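Local coordinates for pili retraction protein PilT (Thermus thermophilus, PDB 5FL3) that probably binds and hydrolyses ATP as a motor of the secretion ATPase family that powers pilus retraction, at residues 289-294 with 324-329. Numbering follows the deposited sequence.
Sequences LALEIL and GMRTFD
Ile293 and Arg326 form a single antiparallel bridge, a hydrogen-bonded pair, which fastens the loop before helix 328-337 to strand 287-295. Ile293 N gives a bond of 3.1 Å to Arg326 O, and the return bond from Arg326 N to Ile293 O is weak. The strand is one of the two outermost, within this chain, of the mixed sheet of the P-loop ATPase domain. Its other edge is paired with strand 270-280, so the loop lies along the remaining edge.

Glu292 reaches over to the start of the helix. With CG anti to the backbone N (chi1 174°) and an extended chain, its carboxylate comes up to the first turn. Glu292 OE1 accepts the N-H of Phe328 at 2.8 Å (N to OE1) through its anti lone pair, while OE2 is bonded to Ala243 N. Both carboxylate oxygens of this buried acid therefore have an N-H partner, which probably favours its charged form. Thr327 is the N-cap of the helix.

Phe328 lays its ring beside the strand. Glu292 N lies in the ring plane at its edge, and Glu292 CB lies beside Phe328 CD1. The methyl of Ala290 sits over one face, offset toward the rim. Leu289, at the start of this part of the strand, touches ADP, so the contact joins the C-terminal helices to a strand that reaches the nucleotide pocket.

Met325 runs side by side with Leu294, its SD 3.8 Å from Leu294 CD1. Arg326, bent at chi2 (-138°), turns back along the strand and crosses Leu291 at about a right angle. Ile293 CD1 lies over one face of the guanidinium. Arg326 NE donates a nearly straight bond of 2.9 Å to Leu291 O, approaching from above the carbonyl plane.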
loop_
_atom_site.group_PDB
_atom_site.type_symbol
_atom_site.label_atom_id
_atom_site.label_comp_id
_atom_site.label_asym_id
_atom_site.label_seq_id
_atom_site.Cartn_x
_atom_site.Cartn_y
_atom_site.Cartn_z
ATOM N N LEU A 289 10.367 1.984 -8.363
ATOM C CA LEU A 289 9.906 0.765 -7.727
ATOM C C LEU A 289 10.801 -0.430 -8.050
ATOM O O LEU A 289 11.056 -0.754 -9.213
ATOM C CB LEU A 289 8.455 0.470 -8.134
ATOM C CG LEU A 289 7.783 -0.797 -7.576
ATOM C CD1 LEU A 289 7.752 -0.807 -6.059
ATOM C CD2 LEU A 289 6.366 -0.936 -8.118
ATOM N N ALA A 290 11.287 -1.066 -6.995
ATOM C CA ALA A 290 11.923 -2.364 -7.085
ATOM C C ALA A 290 10.845 -3.381 -6.780
ATOM O O ALA A 290 10.198 -3.291 -5.737
ATOM C CB ALA A 290 13.074 -2.481 -6.110
ATOM N N LEU A 291 10.661 -4.350 -7.672
ATOM C CA LEU A 291 9.494 -5.220 -7.616
ATOM C C LEU A 291 9.854 -6.677 -7.880
ATOM O O LEU A 291 10.527 -6.999 -8.877
ATOM C CB LEU A 291 8.449 -4.732 -8.617
ATOM C CG LEU A 291 7.229 -5.615 -8.795
ATOM C CD1 LEU A 291 6.475 -5.743 -7.474
ATOM C CD2 LEU A 291 6.326 -5.052 -9.869
ATOM N N GLU A 292 9.447 -7.540 -6.949
ATOM C CA GLU A 292 9.582 -8.989 -7.099
ATOM C C GLU A 292 8.199 -9.606 -7.317
ATOM O O GLU A 292 7.267 -9.304 -6.568
ATOM C CB GLU A 292 10.253 -9.600 -5.881
ATOM C CG GLU A 292 10.310 -11.098 -5.878
ATOM C CD GLU A 292 11.144 -11.602 -4.719
ATOM O OE1 GLU A 292 12.302 -11.155 -4.615
ATOM O OE2 GLU A 292 10.659 -12.427 -3.910
ATOM N N ILE A 293 8.078 -10.468 -8.331
ATOM C CA ILE A 293 6.805 -11.100 -8.689
ATOM C C ILE A 293 6.843 -12.615 -8.570
ATOM O O ILE A 293 7.589 -13.280 -9.289
ATOM C CB ILE A 293 6.394 -10.739 -10.125
ATOM C CG1 ILE A 293 6.426 -9.219 -10.306
ATOM C CG2 ILE A 293 5.031 -11.286 -10.475
ATOM C CD1 ILE A 293 6.144 -8.760 -11.708
ATOM N N LEU A 294 6.037 -13.157 -7.653
ATOM C CA LEU A 294 5.759 -14.588 -7.627
ATOM C C LEU A 294 4.378 -14.854 -8.195
ATOM O O LEU A 294 3.385 -14.383 -7.656
ATOM C CB LEU A 294 5.860 -15.147 -6.209
ATOM C CG LEU A 294 5.402 -16.598 -6.051
ATOM C CD1 LEU A 294 6.132 -17.469 -7.045
ATOM C CD2 LEU A 294 5.641 -17.114 -4.651
ATOM N N GLY A 324 5.061 -12.878 -15.648
ATOM C CA GLY A 324 6.481 -12.830 -15.847
ATOM C C GLY A 324 7.048 -12.549 -14.468
ATOM O O GLY A 324 6.960 -11.424 -13.932
ATOM N N MET A 325 7.602 -13.601 -13.875
ATOM C CA MET A 325 8.217 -13.510 -12.563
ATOM C C MET A 325 9.629 -12.940 -12.638
ATOM O O MET A 325 10.179 -12.761 -13.729
ATOM C CB MET A 325 8.240 -14.891 -11.894
ATOM C CG MET A 325 6.854 -15.466 -11.585
ATOM S SD MET A 325 6.949 -17.079 -10.781
ATOM C CE MET A 325 6.343 -18.131 -12.091
ATOM N N ARG A 326 10.197 -12.676 -11.462
ATOM C CA ARG A 326 11.546 -12.138 -11.290
ATOM C C ARG A 326 11.764 -11.915 -9.795
ATOM O O ARG A 326 10.805 -11.665 -9.057
ATOM C CB ARG A 326 11.724 -10.822 -12.039
ATOM C CG ARG A 326 10.972 -9.702 -11.382
ATOM C CD ARG A 326 10.279 -8.811 -12.349
ATOM N NE ARG A 326 9.953 -7.552 -11.709
ATOM C CZ ARG A 326 9.477 -6.499 -12.354
ATOM N NH1 ARG A 326 9.280 -6.568 -13.665
ATOM N NH2 ARG A 326 9.212 -5.377 -11.692
ATOM N N THR A 327 13.010 -12.004 -9.345
ATOM C CA THR A 327 13.326 -11.736 -7.950
ATOM C C THR A 327 13.679 -10.267 -7.779
ATOM O O THR A 327 13.855 -9.549 -8.772
ATOM C CB THR A 327 14.497 -12.601 -7.449
ATOM O OG1 THR A 327 15.667 -12.318 -8.221
ATOM C CG2 THR A 327 14.165 -14.065 -7.575
ATOM N N PHE A 328 13.774 -9.815 -6.532
ATOM C CA PHE A 328 14.294 -8.480 -6.279
ATOM C C PHE A 328 15.684 -8.297 -6.870
ATOM O O PHE A 328 15.939 -7.289 -7.532
ATOM C CB PHE A 328 14.351 -8.164 -4.788
ATOM C CG PHE A 328 13.323 -7.184 -4.353
ATOM C CD1 PHE A 328 12.153 -7.037 -5.072
ATOM C CD2 PHE A 328 13.539 -6.371 -3.262
ATOM C CE1 PHE A 328 11.196 -6.140 -4.694
ATOM C CE2 PHE A 328 12.576 -5.460 -2.888
ATOM C CZ PHE A 328 11.398 -5.344 -3.578
ATOM N N ASP A 329 16.571 -9.263 -6.619
ATOM C CA ASP A 329 17.959 -9.127 -7.029
ATOM C C ASP A 329 18.028 -9.070 -8.542
ATOM O O ASP A 329 18.905 -8.411 -9.094
ATOM C CB ASP A 329 18.820 -10.266 -6.482
ATOM C CG ASP A 329 19.002 -10.190 -4.971
ATOM O OD1 ASP A 329 18.610 -9.149 -4.396
ATOM O OD2 ASP A 329 19.559 -11.156 -4.378
#